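Local coordinates for protein 2,3-dihydroxy-2,3-dihydrophenylpropionate dehydrogenase (Pseudomonas sp. MC1, PDB 5XTF) that catalyses the NAD(+)-dependent oxidation of naphthalene cis-dihydrodiol to 1,2-dihydroxynaphthalene, as a tetrameric short-chain dehydrogenase/reductase of naphthalene breakdown, at residues N104-E116 and H163-S175. Residues are numbered along the deposited sequence; the frame is centred on the assembly and turned at random.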
loop_
_atom_site.group_PDB
_atom_site.type_symbol
_atom_site.label_atom_id
_atom_site.label_comp_id
_atom_site.label_asym_id
_atom_site.label_seq_id
_atom_site.Cartn_x
_atom_site.Cartn_y
_atom_site.Cartn_z
ATOM N N ASN B 104 13.581 -9.066 -16.699
ATOM C CA ASN B 104 12.213 -9.341 -17.122
ATOM C C ASN B 104 11.892 -10.817 -17.253
ATOM O O ASN B 104 10.706 -11.166 -17.258
ATOM C CB ASN B 104 11.924 -8.636 -18.462
ATOM C CG ASN B 104 10.672 -9.143 -19.147
ATOM O OD1 ASN B 104 9.551 -8.948 -18.657
ATOM N ND2 ASN B 104 10.850 -9.801 -20.287
ATOM N N ALA B 105 12.878 -11.697 -17.376
ATOM C CA ALA B 105 12.578 -13.113 -17.535
ATOM C C ALA B 105 11.742 -13.593 -16.350
ATOM O O ALA B 105 12.046 -13.290 -15.194
ATOM C CB ALA B 105 13.876 -13.919 -17.672
ATOM N N GLY B 106 10.640 -14.285 -16.639
ATOM C CA GLY B 106 9.740 -14.724 -15.594
ATOM C C GLY B 106 9.210 -16.115 -15.872
ATOM O O GLY B 106 9.365 -16.651 -16.972
ATOM N N ILE B 107 8.586 -16.696 -14.841
ATOM C CA ILE B 107 7.906 -17.981 -14.953
ATOM C C ILE B 107 6.689 -17.954 -14.041
ATOM O O ILE B 107 6.689 -17.302 -12.994
ATOM C CB ILE B 107 8.838 -19.174 -14.607
ATOM C CG1 ILE B 107 8.219 -20.497 -15.046
ATOM C CG2 ILE B 107 9.125 -19.250 -13.121
ATOM C CD1 ILE B 107 9.082 -21.687 -14.707
ATOM N N TRP B 108 5.645 -18.671 -14.450
ATOM C CA TRP B 108 4.396 -18.792 -13.712
ATOM C C TRP B 108 4.419 -20.046 -12.838
ATOM O O TRP B 108 5.324 -20.878 -12.927
ATOM C CB TRP B 108 3.209 -18.841 -14.683
ATOM C CG TRP B 108 1.887 -18.465 -14.068
ATOM C CD1 TRP B 108 1.679 -17.573 -13.059
ATOM C CD2 TRP B 108 0.596 -18.973 -14.428
ATOM N NE1 TRP B 108 0.334 -17.490 -12.767
ATOM C CE2 TRP B 108 -0.351 -18.342 -13.594
ATOM C CE3 TRP B 108 0.149 -19.898 -15.379
ATOM C CZ2 TRP B 108 -1.721 -18.610 -13.679
ATOM C CZ3 TRP B 108 -1.206 -20.162 -15.464
ATOM C CH2 TRP B 108 -2.129 -19.518 -14.617
ATOM N N ASP B 109 3.398 -20.179 -11.980
ATOM C CA ASP B 109 3.237 -21.382 -11.174
ATOM C C ASP B 109 1.938 -22.129 -11.442
ATOM O O ASP B 109 1.665 -23.117 -10.756
ATOM C CB ASP B 109 3.351 -21.054 -9.678
ATOM C CG ASP B 109 2.119 -20.366 -9.108
ATOM O OD1 ASP B 109 1.250 -19.886 -9.882
ATOM O OD2 ASP B 109 2.049 -20.279 -7.852
ATOM N N TYR B 110 1.134 -21.687 -12.410
ATOM C CA TYR B 110 -0.057 -22.421 -12.847
ATOM C C TYR B 110 -0.972 -22.747 -11.665
ATOM O O TYR B 110 -1.477 -23.864 -11.528
ATOM C CB TYR B 110 0.340 -23.683 -13.629
ATOM C CG TYR B 110 1.147 -23.361 -14.874
ATOM C CD1 TYR B 110 0.524 -23.190 -16.109
ATOM C CD2 TYR B 110 2.529 -23.191 -14.812
ATOM C CE1 TYR B 110 1.256 -22.871 -17.248
ATOM C CE2 TYR B 110 3.270 -22.870 -15.949
ATOM C CZ TYR B 110 2.625 -22.713 -17.160
ATOM O OH TYR B 110 3.345 -22.404 -18.287
ATOM N N MET B 111 -1.166 -21.750 -10.797
ATOM C CA MET B 111 -2.110 -21.803 -9.676
ATOM C C MET B 111 -1.837 -22.975 -8.730
ATOM O O MET B 111 -2.772 -23.532 -8.143
ATOM C CB MET B 111 -3.562 -21.849 -10.171
ATOM C CG MET B 111 -3.891 -20.887 -11.310
ATOM S SD MET B 111 -3.710 -19.144 -10.870
ATOM C CE MET B 111 -4.907 -18.993 -9.531
ATOM N N LEU B 112 -0.565 -23.343 -8.561
ATOM C CA LEU B 112 -0.187 -24.433 -7.666
ATOM C C LEU B 112 -0.812 -24.246 -6.286
ATOM O O LEU B 112 -0.602 -23.218 -5.639
ATOM C CB LEU B 112 1.339 -24.501 -7.562
ATOM C CG LEU B 112 1.851 -25.541 -6.563
ATOM C CD1 LEU B 112 1.445 -26.939 -7.002
ATOM C CD2 LEU B 112 3.347 -25.453 -6.359
ATOM N N ASN B 113 -1.600 -25.232 -5.845
ATOM C CA ASN B 113 -2.295 -25.152 -4.561
ATOM C C ASN B 113 -1.381 -25.525 -3.402
ATOM O O ASN B 113 -0.482 -26.355 -3.531
ATOM C CB ASN B 113 -3.514 -26.070 -4.531
ATOM C CG ASN B 113 -4.651 -25.546 -5.372
ATOM O OD1 ASN B 113 -5.343 -24.604 -4.985
ATOM N ND2 ASN B 113 -4.854 -26.151 -6.537
ATOM N N ILE B 114 -1.643 -24.913 -2.247
ATOM C CA ILE B 114 -0.836 -25.179 -1.066
ATOM C C ILE B 114 -1.137 -26.555 -0.474
ATOM O O ILE B 114 -0.347 -27.054 0.333
ATOM C CB ILE B 114 -1.055 -24.058 -0.031
ATOM C CG1 ILE B 114 -0.046 -24.161 1.131
ATOM C CG2 ILE B 114 -2.507 -24.062 0.459
ATOM C CD1 ILE B 114 1.400 -23.839 0.744
ATOM N N GLU B 115 -2.249 -27.189 -0.864
ATOM C CA GLU B 115 -2.555 -28.545 -0.415
ATOM C C GLU B 115 -1.712 -29.615 -1.102
ATOM O O GLU B 115 -1.609 -30.727 -0.581
ATOM C CB GLU B 115 -4.030 -28.870 -0.648
ATOM C CG GLU B 115 -4.992 -28.164 0.302
ATOM C CD GLU B 115 -5.936 -27.231 -0.426
ATOM O OE1 GLU B 115 -6.762 -26.562 0.252
ATOM O OE2 GLU B 115 -5.841 -27.170 -1.683
ATOM N N GLU B 116 -1.112 -29.311 -2.244
ATOM C CA GLU B 116 -0.350 -30.290 -3.006
ATOM C C GLU B 116 0.775 -30.893 -2.170
ATOM O O GLU B 116 1.236 -30.283 -1.202
ATOM C CB GLU B 116 0.242 -29.631 -4.252
ATOM C CG GLU B 116 -0.790 -28.974 -5.136
ATOM C CD GLU B 116 -1.532 -29.962 -6.015
ATOM O OE1 GLU B 116 -0.881 -30.592 -6.884
ATOM O OE2 GLU B 116 -2.766 -30.101 -5.833
ATOM N N HIS B 163 0.484 -6.989 -6.295
ATOM C CA HIS B 163 -0.439 -6.130 -5.554
ATOM C C HIS B 163 -1.712 -6.841 -5.126
ATOM O O HIS B 163 -2.203 -6.593 -4.024
ATOM C CB HIS B 163 -0.813 -4.889 -6.400
ATOM C CG HIS B 163 0.339 -4.316 -7.166
ATOM N ND1 HIS B 163 1.330 -3.565 -6.568
ATOM C CD2 HIS B 163 0.683 -4.422 -8.473
ATOM C CE1 HIS B 163 2.225 -3.218 -7.480
ATOM N NE2 HIS B 163 1.858 -3.731 -8.640
ATOM N N ALA B 164 -2.257 -7.723 -5.961
ATOM C CA ALA B 164 -3.537 -8.368 -5.704
ATOM C C ALA B 164 -3.393 -9.875 -5.871
ATOM O O ALA B 164 -2.380 -10.372 -6.373
ATOM C CB ALA B 164 -4.631 -7.826 -6.640
ATOM N N VAL B 165 -4.432 -10.605 -5.452
ATOM C CA VAL B 165 -4.474 -12.055 -5.611
ATOM C C VAL B 165 -5.315 -12.384 -6.835
ATOM O O VAL B 165 -5.879 -11.488 -7.470
ATOM C CB VAL B 165 -5.044 -12.743 -4.361
ATOM C CG1 VAL B 165 -4.298 -12.279 -3.120
ATOM C CG2 VAL B 165 -6.519 -12.446 -4.238
ATOM N N GLY B 166 -5.409 -13.665 -7.174
ATOM C CA GLY B 166 -6.229 -14.076 -8.296
ATOM C C GLY B 166 -5.449 -14.597 -9.488
ATOM O O GLY B 166 -5.873 -15.562 -10.128
ATOM N N GLY B 167 -4.309 -13.976 -9.792
ATOM C CA GLY B 167 -3.565 -14.297 -10.993
ATOM C C GLY B 167 -2.403 -15.252 -10.803
ATOM O O GLY B 167 -1.453 -15.224 -11.589
ATOM N N GLY B 168 -2.465 -16.092 -9.776
ATOM C CA GLY B 168 -1.408 -17.054 -9.510
ATOM C C GLY B 168 -1.647 -17.775 -8.197
ATOM O O GLY B 168 -2.548 -17.433 -7.418
ATOM N N GLY B 169 -0.836 -18.808 -7.976
ATOM C CA GLY B 169 -0.755 -19.459 -6.689
ATOM C C GLY B 169 0.100 -18.660 -5.734
ATOM O O GLY B 169 0.583 -17.568 -6.035
ATOM N N SER B 170 0.306 -19.229 -4.554
ATOM C CA SER B 170 0.966 -18.466 -3.505
ATOM C C SER B 170 2.452 -18.311 -3.769
ATOM O O SER B 170 3.034 -17.291 -3.388
ATOM C CB SER B 170 0.727 -19.124 -2.150
ATOM O OG SER B 170 1.246 -20.441 -2.139
ATOM N N CYS B 171 3.092 -19.301 -4.404
ATOM C CA CYS B 171 4.501 -19.127 -4.760
ATOM C C CYS B 171 4.674 -17.942 -5.698
ATOM O O CYS B 171 5.481 -17.042 -5.437
ATOM C CB CYS B 171 5.065 -20.393 -5.406
ATOM S SG CYS B 171 4.977 -21.842 -4.328
ATOM N N TYR B 172 3.909 -17.923 -6.792
ATOM C CA TYR B 172 4.032 -16.835 -7.751
ATOM C C TYR B 172 3.767 -15.495 -7.086
ATOM O O TYR B 172 4.544 -14.552 -7.262
ATOM C CB TYR B 172 3.082 -17.053 -8.934
ATOM C CG TYR B 172 3.229 -16.014 -10.042
ATOM C CD1 TYR B 172 4.245 -16.113 -11.000
ATOM C CD2 TYR B 172 2.349 -14.938 -10.132
ATOM C CE1 TYR B 172 4.381 -15.161 -12.012
ATOM C CE2 TYR B 172 2.480 -13.983 -11.150
ATOM C CZ TYR B 172 3.492 -14.104 -12.081
ATOM O OH TYR B 172 3.596 -13.143 -13.060
ATOM N N ILE B 173 2.698 -15.400 -6.288
ATOM C CA ILE B 173 2.348 -14.116 -5.695
ATOM C C ILE B 173 3.419 -13.673 -4.713
ATOM O O ILE B 173 3.767 -12.486 -4.646
ATOM C CB ILE B 173 0.956 -14.181 -5.049
ATOM C CG1 ILE B 173 -0.096 -14.306 -6.145
ATOM C CG2 ILE B 173 0.699 -12.939 -4.232
ATOM C CD1 ILE B 173 -1.490 -14.387 -5.652
ATOM N N ALA B 174 3.992 -14.623 -3.968
ATOM C CA ALA B 174 5.061 -14.284 -3.036
ATOM C C ALA B 174 6.309 -13.820 -3.779
ATOM O O ALA B 174 6.980 -12.877 -3.348
ATOM C CB ALA B 174 5.367 -15.485 -2.143
ATOM N N SER B 175 6.633 -14.456 -4.906
ATOM C CA SER B 175 7.812 -14.025 -5.653
ATOM C C SER B 175 7.606 -12.630 -6.230
ATOM O O SER B 175 8.525 -11.807 -6.235
ATOM C CB SER B 175 8.154 -15.014 -6.768
ATOM O OG SER B 175 7.240 -14.960 -7.855
HETATM O O HOH W 1 1.954 -21.894 -5.449
HETATM O O HOH W 2 -0.952 -21.653 -3.458
#
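Met111 and Gly169 bring their CA atoms to 4.0 Å where the irregular loop 104-116, which follows strand 100-103 of the Rossmann fold, passes across the start of helix 170-190. This is the N-terminal end of the short-chain dehydrogenase helix that carries Tyr172 and Lys176 of the family's YxxxK motif, and Asp109 covers it with its carboxylate. OD1 of Asp109 takes the N-H of Gly169, the N-cap residue, through its syn lone pair at 3.0 Å, and also accepts from Met111 N in an Asx turn. Asp109 OD2 is met from above the carboxylate plane by Tyr172 N (3.2 Å, 164°). Chi1 of 75° sets CG between the backbone N and the carbonyl carbon, turning the carboxylate onto the helix end, whose dipole probably favours the negative charge. With an alanine in place of Asp109, the amides of Gly169 and Tyr172 would probably be left without their acceptor and the loop less firmly tied to the helix end. Gly169 CA lies only 3.1 Å from Asp109 OD2.

The indole of Trp108 stands upright on Tyr172, an edge-to-face pair with planes at 87° and CD1 over the middle of the phenol ring. Trp108 NE1 donates to Gly167 O at 3.1 Å, which, with the stack, helps to hold the indole's rotation. Beside it, the bent chain of Met111 lays SD 3.4 Å from Gly168 CA. Tyr172 OH bonds to Ser159, consistent with the family's catalytic Ser-Tyr-Lys arrangement. Ile114 and Ser170 pack on Phe137 of a second subunit. Between loop and helix, one water donates to Asp109 OD2 and Leu112 O and accepts from Cys171 N at 3.0 Å.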